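Local coordinates for protein lipoteichoic acid primase (Listeria monocytogenes, PDB 4UOP) that belongs to the sulfatase family and has an extracellular catalytic domain that holds a magnesium ion, at residues B[195-200]-B[262-267]; B[205-208]-B[213-216]. One frame throughout, in Å; residues are numbered along the deposited sequence.

Interaction 1: B[195-200]-B[262-267]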
ATOM      1  N   VAL B 195      31.066  -4.405   7.514  1.00 20.51           N
ATOM      2  CA  VAL B 195      30.960  -5.771   8.046  1.00 20.23           C
ATOM      3  C   VAL B 195      30.295  -6.690   6.998  1.00 19.26           C
ATOM      4  O   VAL B 195      30.703  -7.844   6.828  1.00 19.76           O
ATOM      5  CB  VAL B 195      30.174  -5.787   9.372  1.00 20.78           C
ATOM      6  CG1 VAL B 195      29.894  -7.204   9.833  1.00 20.11           C
ATOM      7  CG2 VAL B 195      30.939  -5.020  10.461  1.00 21.58           C
ATOM      8  N   LEU B 196      29.290  -6.166   6.294  1.00 18.86           N
ATOM      9  CA  LEU B 196      28.622  -6.916   5.219  1.00 18.77           C
ATOM     10  C   LEU B 196      29.652  -7.426   4.231  1.00 18.45           C
ATOM     11  O   LEU B 196      29.750  -8.643   3.978  1.00 18.61           O
ATOM     12  CB  LEU B 196      27.583  -6.037   4.502  1.00 18.38           C
ATOM     13  CG  LEU B 196      26.990  -6.585   3.199  1.00 18.52           C
ATOM     14  CD1 LEU B 196      26.115  -7.792   3.498  1.00 19.18           C
ATOM     15  CD2 LEU B 196      26.212  -5.501   2.490  1.00 19.20           C
ATOM     16  N   TYR B 197      30.477  -6.512   3.720  1.00 19.11           N
ATOM     17  CA  TYR B 197      31.424  -6.873   2.677  1.00 20.05           C
ATOM     18  C   TYR B 197      32.585  -7.723   3.207  1.00 20.23           C
ATOM     19  O   TYR B 197      33.029  -8.667   2.551  1.00 19.07           O
ATOM     20  CB  TYR B 197      31.952  -5.631   1.967  1.00 19.79           C
ATOM     21  CG  TYR B 197      30.879  -4.817   1.278  1.00 18.96           C
ATOM     22  CD1 TYR B 197      29.976  -5.422   0.395  1.00 18.34           C
ATOM     23  CD2 TYR B 197      30.764  -3.454   1.492  1.00 17.89           C
ATOM     24  CE1 TYR B 197      28.985  -4.684  -0.223  1.00 18.16           C
ATOM     25  CE2 TYR B 197      29.790  -2.702   0.860  1.00 17.92           C
ATOM     26  CZ  TYR B 197      28.882  -3.326  -0.000  1.00 18.52           C
ATOM     27  OH  TYR B 197      27.887  -2.580  -0.610  1.00 18.55           O
ATOM     28  N   ASN B 198      33.081  -7.380   4.391  1.00 21.37           N
ATOM     29  CA  ASN B 198      34.195  -8.122   4.982  1.00 22.67           C
ATOM     30  C   ASN B 198      33.862  -9.559   5.368  1.00 20.95           C
ATOM     31  O   ASN B 198      34.717 -10.424   5.293  1.00 20.89           O
ATOM     32  CB  ASN B 198      34.767  -7.371   6.187  1.00 24.89           C
ATOM     33  CG  ASN B 198      35.660  -6.222   5.781  1.00 28.55           C
ATOM     34  OD1 ASN B 198      36.147  -6.171   4.658  1.00 31.76           O
ATOM     35  ND2 ASN B 198      35.897  -5.300   6.704  1.00 30.79           N
ATOM     36  N   LYS B 199      32.646  -9.813   5.817  1.00 20.05           N
ATOM     37  CA  LYS B 199      32.258 -11.168   6.170  1.00 21.41           C
ATOM     38  C   LYS B 199      31.743 -11.957   4.969  1.00 20.82           C
ATOM     39  O   LYS B 199      31.881 -13.165   4.944  1.00 21.06           O
ATOM     40  CB  LYS B 199      31.258 -11.179   7.311  1.00 24.47           C
ATOM     41  CG  LYS B 199      31.894 -10.707   8.619  1.00 28.54           C
ATOM     42  CD  LYS B 199      30.991 -10.941   9.810  1.00 32.60           C
ATOM     43  CE  LYS B 199      31.730 -10.730  11.121  1.00 34.84           C
ATOM     44  NZ  LYS B 199      32.610 -11.884  11.459  1.00 37.34           N
ATOM     45  N   ALA B 200      31.211 -11.285   3.956  1.00 19.66           N
ATOM     46  CA  ALA B 200      30.782 -12.002   2.736  1.00 19.56           C
ATOM     47  C   ALA B 200      31.984 -12.440   1.893  1.00 20.27           C
ATOM     48  O   ALA B 200      32.015 -13.554   1.362  1.00 19.45           O
ATOM     49  CB  ALA B 200      29.842 -11.147   1.904  1.00 19.66           C
ATOM     50  N   GLY B 262      33.541   0.556  -2.695  1.00 18.19           N
ATOM     51  CA  GLY B 262      34.839   0.649  -3.359  1.00 18.54           C
ATOM     52  C   GLY B 262      35.891  -0.294  -2.785  1.00 19.10           C
ATOM     53  O   GLY B 262      36.684  -0.888  -3.513  1.00 19.99           O
ATOM     54  N   GLU B 263      35.919  -0.423  -1.463  1.00 20.05           N
ATOM     55  CA  GLU B 263      36.833  -1.359  -0.814  1.00 22.19           C
ATOM     56  C   GLU B 263      36.509  -2.828  -1.147  1.00 20.86           C
ATOM     57  O   GLU B 263      37.421  -3.646  -1.312  1.00 19.71           O
ATOM     58  CB  GLU B 263      36.872  -1.121   0.696  1.00 24.54           C
ATOM     59  CG  GLU B 263      37.539   0.215   1.023  1.00 27.47           C
ATOM     60  CD  GLU B 263      37.510   0.579   2.499  1.00 30.61           C
ATOM     61  OE1 GLU B 263      37.344  -0.317   3.350  1.00 36.60           O
ATOM     62  OE2 GLU B 263      37.641   1.784   2.803  1.00 34.95           O
ATOM     63  N   PHE B 264      35.217  -3.147  -1.226  1.00 19.27           N
ATOM     64  CA  PHE B 264      34.763  -4.475  -1.610  1.00 19.13           C
ATOM     65  C   PHE B 264      35.206  -4.774  -3.046  1.00 19.06           C
ATOM     66  O   PHE B 264      35.751  -5.858  -3.316  1.00 18.78           O
ATOM     67  CB  PHE B 264      33.253  -4.565  -1.437  1.00 18.93           C
ATOM     68  CG  PHE B 264      32.645  -5.868  -1.859  1.00 18.99           C
ATOM     69  CD1 PHE B 264      33.039  -7.070  -1.274  1.00 18.81           C
ATOM     70  CD2 PHE B 264      31.621  -5.884  -2.782  1.00 19.44           C
ATOM     71  CE1 PHE B 264      32.453  -8.266  -1.654  1.00 19.70           C
ATOM     72  CE2 PHE B 264      31.031  -7.082  -3.157  1.00 19.65           C
ATOM     73  CZ  PHE B 264      31.444  -8.269  -2.594  1.00 19.35           C
ATOM     74  N   ILE B 265      35.024  -3.806  -3.942  1.00 19.49           N
ATOM     75  CA  ILE B 265      35.466  -3.937  -5.327  1.00 21.51           C
ATOM     76  C   ILE B 265      36.982  -4.170  -5.409  1.00 22.47           C
ATOM     77  O   ILE B 265      37.440  -5.022  -6.161  1.00 21.42           O
ATOM     78  CB  ILE B 265      35.073  -2.701  -6.167  1.00 21.66           C
ATOM     79  CG1 ILE B 265      33.557  -2.635  -6.349  1.00 22.13           C
ATOM     80  CG2 ILE B 265      35.752  -2.721  -7.524  1.00 21.74           C
ATOM     81  CD1 ILE B 265      33.043  -1.313  -6.875  1.00 22.94           C
ATOM     82  N   GLN B 266      37.759  -3.426  -4.630  1.00 23.06           N
ATOM     83  CA  GLN B 266      39.208  -3.584  -4.670  1.00 25.06           C
ATOM     84  C   GLN B 266      39.632  -5.006  -4.229  1.00 23.38           C
ATOM     85  O   GLN B 266      40.569  -5.583  -4.795  1.00 23.03           O
ATOM     86  CB  GLN B 266      39.904  -2.506  -3.838  1.00 26.91           C
ATOM     87  CG  GLN B 266      41.417  -2.451  -4.009  1.00 30.52           C
ATOM     88  CD  GLN B 266      41.830  -2.237  -5.455  1.00 31.97           C
ATOM     89  OE1 GLN B 266      41.442  -1.258  -6.085  1.00 35.17           O
ATOM     90  NE2 GLN B 266      42.576  -3.180  -5.997  1.00 35.05           N
ATOM     91  N   LYS B 267      38.928  -5.577  -3.255  1.00 23.35           N
ATOM     92  CA  LYS B 267      39.177  -6.957  -2.841  1.00 24.69           C
ATOM     93  C   LYS B 267      38.791  -7.968  -3.917  1.00 22.88           C
ATOM     94  O   LYS B 267      39.496  -8.950  -4.110  1.00 21.91           O
ATOM     95  CB  LYS B 267      38.475  -7.279  -1.523  1.00 27.12           C
ATOM     96  CG  LYS B 267      39.114  -6.549  -0.355  1.00 31.75           C
ATOM     97  CD  LYS B 267      38.263  -6.598   0.904  1.00 35.24           C
ATOM     98  CE  LYS B 267      38.338  -7.947   1.599  1.00 37.68           C
ATOM     99  NZ  LYS B 267      38.039  -7.825   3.052  1.00 39.79           N
TER
HETATM  100  O   HOH W   1      37.183  -9.974   4.149  1.00 47.84           O

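Interaction 2: B[205-208]-B[213-216]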
ATOM      1  N   GLU B 205      35.442 -15.959  -1.835  1.00 21.26           N
ATOM      2  CA  GLU B 205      36.812 -16.352  -2.143  1.00 24.69           C
ATOM      3  C   GLU B 205      37.003 -17.871  -2.079  1.00 24.43           C
ATOM      4  O   GLU B 205      37.693 -18.445  -2.916  1.00 24.09           O
ATOM      5  CB  GLU B 205      37.796 -15.654  -1.186  1.00 29.51           C
ATOM      6  CG  GLU B 205      39.254 -15.808  -1.584  1.00 34.40           C
ATOM      7  CD  GLU B 205      40.185 -14.977  -0.714  1.00 39.38           C
ATOM      8  OE1 GLU B 205      39.983 -14.951   0.521  1.00 46.10           O
ATOM      9  OE2 GLU B 205      41.106 -14.341  -1.270  1.00 46.34           O
ATOM     10  N   GLU B 206      36.374 -18.529  -1.107  1.00 24.81           N
ATOM     11  CA  GLU B 206      36.501 -19.979  -1.022  1.00 25.76           C
ATOM     12  C   GLU B 206      35.743 -20.701  -2.123  1.00 24.21           C
ATOM     13  O   GLU B 206      36.219 -21.718  -2.621  1.00 22.98           O
ATOM     14  CB  GLU B 206      36.123 -20.493   0.363  1.00 29.64           C
ATOM     15  CG  GLU B 206      37.202 -20.164   1.403  1.00 35.05           C
ATOM     16  CD  GLU B 206      38.644 -20.387   0.905  1.00 38.88           C
ATOM     17  OE1 GLU B 206      39.051 -21.565   0.736  1.00 43.15           O
ATOM     18  OE2 GLU B 206      39.385 -19.388   0.694  1.00 39.76           O
ATOM     19  N   GLN B 207      34.597 -20.160  -2.536  1.00 20.98           N
ATOM     20  CA  GLN B 207      33.888 -20.744  -3.668  1.00 21.40           C
ATOM     21  C   GLN B 207      34.697 -20.580  -4.951  1.00 20.62           C
ATOM     22  O   GLN B 207      34.794 -21.501  -5.768  1.00 21.56           O
ATOM     23  CB  GLN B 207      32.517 -20.091  -3.830  1.00 21.62           C
ATOM     24  CG  GLN B 207      31.524 -20.527  -2.772  1.00 22.17           C
ATOM     25  CD  GLN B 207      30.217 -19.774  -2.878  1.00 22.31           C
ATOM     26  OE1 GLN B 207      30.194 -18.539  -2.856  1.00 22.74           O
ATOM     27  NE2 GLN B 207      29.127 -20.507  -3.043  1.00 22.87           N
ATOM     28  N   TYR B 208      35.286 -19.401  -5.112  1.00 20.40           N
ATOM     29  CA  TYR B 208      36.135 -19.104  -6.259  1.00 20.35           C
ATOM     30  C   TYR B 208      37.320 -20.099  -6.349  1.00 21.88           C
ATOM     31  O   TYR B 208      37.582 -20.666  -7.412  1.00 22.27           O
ATOM     32  CB  TYR B 208      36.632 -17.671  -6.144  1.00 21.01           C
ATOM     33  CG  TYR B 208      37.656 -17.242  -7.169  1.00 21.20           C
ATOM     34  CD1 TYR B 208      37.332 -17.146  -8.505  1.00 22.04           C
ATOM     35  CD2 TYR B 208      38.952 -16.915  -6.780  1.00 22.74           C
ATOM     36  CE1 TYR B 208      38.273 -16.734  -9.443  1.00 23.79           C
ATOM     37  CE2 TYR B 208      39.897 -16.493  -7.699  1.00 24.12           C
ATOM     38  CZ  TYR B 208      39.565 -16.419  -9.025  1.00 24.69           C
ATOM     39  OH  TYR B 208      40.537 -16.010  -9.911  1.00 25.90           O
ATOM     40  N   LYS B 213      30.950 -22.159  -9.200  1.00 22.91           N
ATOM     41  CA  LYS B 213      30.289 -20.973  -9.729  1.00 23.12           C
ATOM     42  C   LYS B 213      29.260 -20.533  -8.699  1.00 21.33           C
ATOM     43  O   LYS B 213      28.544 -21.379  -8.138  1.00 20.39           O
ATOM     44  CB  LYS B 213      29.573 -21.274 -11.035  1.00 25.66           C
ATOM     45  CG  LYS B 213      30.470 -21.517 -12.233  1.00 29.74           C
ATOM     46  CD  LYS B 213      29.652 -21.543 -13.512  1.00 32.39           C
ATOM     47  CE  LYS B 213      28.441 -22.447 -13.378  1.00 35.23           C
ATOM     48  NZ  LYS B 213      27.855 -22.801 -14.693  1.00 38.40           N
ATOM     49  N   PHE B 214      29.175 -19.224  -8.455  1.00 19.72           N
ATOM     50  CA  PHE B 214      28.263 -18.716  -7.441  1.00 18.02           C
ATOM     51  C   PHE B 214      27.528 -17.464  -7.916  1.00 16.93           C
ATOM     52  O   PHE B 214      28.018 -16.713  -8.773  1.00 16.81           O
ATOM     53  CB  PHE B 214      29.014 -18.435  -6.124  1.00 18.70           C
ATOM     54  CG  PHE B 214      30.078 -17.372  -6.235  1.00 18.89           C
ATOM     55  CD1 PHE B 214      29.766 -16.039  -6.087  1.00 19.31           C
ATOM     56  CD2 PHE B 214      31.399 -17.717  -6.495  1.00 19.12           C
ATOM     57  CE1 PHE B 214      30.740 -15.063  -6.188  1.00 19.03           C
ATOM     58  CE2 PHE B 214      32.373 -16.756  -6.595  1.00 19.15           C
ATOM     59  CZ  PHE B 214      32.049 -15.416  -6.451  1.00 19.61           C
ATOM     60  N   TYR B 215      26.330 -17.291  -7.373  1.00 16.24           N
ATOM     61  CA  TYR B 215      25.588 -16.049  -7.427  1.00 16.00           C
ATOM     62  C   TYR B 215      25.457 -15.569  -5.995  1.00 16.31           C
ATOM     63  O   TYR B 215      24.895 -16.278  -5.143  1.00 16.53           O
ATOM     64  CB  TYR B 215      24.208 -16.266  -8.074  1.00 16.45           C
ATOM     65  CG  TYR B 215      23.165 -15.190  -7.822  1.00 16.36           C
ATOM     66  CD1 TYR B 215      23.511 -13.846  -7.735  1.00 16.27           C
ATOM     67  CD2 TYR B 215      21.815 -15.527  -7.711  1.00 16.79           C
ATOM     68  CE1 TYR B 215      22.548 -12.860  -7.512  1.00 15.55           C
ATOM     69  CE2 TYR B 215      20.847 -14.556  -7.514  1.00 16.37           C
ATOM     70  CZ  TYR B 215      21.224 -13.226  -7.385  1.00 16.43           C
ATOM     71  OH  TYR B 215      20.263 -12.264  -7.174  1.00 17.37           O
ATOM     72  N   ALA B 216      26.005 -14.389  -5.719  1.00 15.75           N
ATOM     73  CA  ALA B 216      25.860 -13.738  -4.419  1.00 15.56           C
ATOM     74  C   ALA B 216      25.085 -12.429  -4.574  1.00 15.04           C
ATOM     75  O   ALA B 216      25.435 -11.588  -5.415  1.00 15.17           O
ATOM     76  CB  ALA B 216      27.227 -13.477  -3.829  1.00 15.81           C
TER

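Interaction 1: B[195-200]-B[262-267]
Phe264, on helix 246-271, lays its ring against that of Tyr197, on helix 193-209, in an offset stack. The centroids stand 4.7 Å apart and the planes diverge by 17°; the CG–CD1 side of the tyrosine ring overlies the CG end of the phenylalanine. Tyr197 CD1 sits over one face of the Phe264 ring, toward its rim, 3.5 Å from Phe264 CG. In return Phe264 CB lies over a face of the tyrosine ring, 4.0 Å from its centroid, and makes a CH-pi contact. This reciprocal fit follows from the torsions: CG of Phe264 stands anti to the backbone N (chi1 177°), whereas CG of Tyr197 lies beside its own N, and the two side chains cross at about a right angle. The helices come close here, with 5.9 Å between CA of Tyr197 and CA of Phe264. Leu218 of strand 214-219 touches both side chains, and Tyr197 also rests on Val63 and Leu65 of strand 59-65.

Nearly a turn further along, Lys267 leads toward the other helix with its chain bent at chi3 (76°). Its NZ donates a hydrogen bond of 3.0 Å to Asn198 OD1, arriving above the carbonyl plane instead of along a lone pair. A water bridges the same ammonium group to the main chain, accepting from Lys267 NZ at 2.6 Å and donating to Asn198 O at 2.8 Å. The lysine thus grips both the side chain and, through the water, the backbone of one residue.

The chemistry is layered: a buried aromatic pair facing the sheet supplies apolar contact, while a polar clasp at the partly exposed margin ties the helices together. The amide oxygen and the water probably ease the lysine charge, with no carboxylate of the two segments in the clasp.

Interaction 2: B[205-208]-B[213-216]
Gln207 and Phe214 meet with their flat groups nearly parallel, the amide plane of the glutamine only 17° from the plane of the phenylalanine ring, although the two side chains as a whole run obliquely to each other. The amide lies beside the root of the aromatic side chain. Gln207 OE1 is 3.5 Å from Phe214 CB and 3.6 Å from Phe214 CG, while Gln207 NE2 comes within 3.7 Å of the same CB. Farther back, Gln207 CB packs at 3.7 Å against Phe214 CD2, and thus both ends of the glutamine side chain touch the phenylalanine.

Two torsions make this possible. Phe214 holds CG between its backbone N and carbonyl carbon (chi1 63°), and its CB bond is directed at the helix. Gln207 reaches out with an extended chain beyond CG (chi2 175°), carrying its amide from the helix to the strand. Farther out on the ring, Phe214 CE2 approaches the helix backbone, 4.2 Å from Tyr208 N, and lies 4.4 Å from Tyr208 CB. No hydrogen bond joins the segments; the contact is van der Waals in character.

Behind the ring, Phe214 is fixed by the sheet: its backbone is hydrogen-bonded to that of Leu60, and its N to Asn59 OD1, and its side chain touches Ile61 of strand 59-65. Tyr208 in turn packs on Ile273 and Asp276, and Gln207 on Lys149 of strand 149-153. The arrangement is that of a helix whose chain turns back through a short loop into strand 214-219, which pairs in parallel with strands 59-65 and 149-153, the helix covering the strand's face, a helix-to-strand connection characteristic of the alpha/beta core of the sulfatase family.

In the fold
Both interactions draw on helix 193-209: interaction 1 uses its first half and interaction 2 its last turn. Their centres are 14 Å apart, with nearest atoms about 5 Å from each other and no direct touch. Along the chain the helix leads into strand 214-219 and then, after a long connection, helix 246-271, so interaction 2 is nested inside the loop that interaction 1 closes. Together they fix one helix at two levels, to helix 246-271 and to the strand that follows it in the mixed sheet, strand 214-219, which lies between strands 59-65 and 149-153 in the sulfatase-family domain. The Tyr197 side chain of interaction 1 is about 13 Å from the bound magnesium ion.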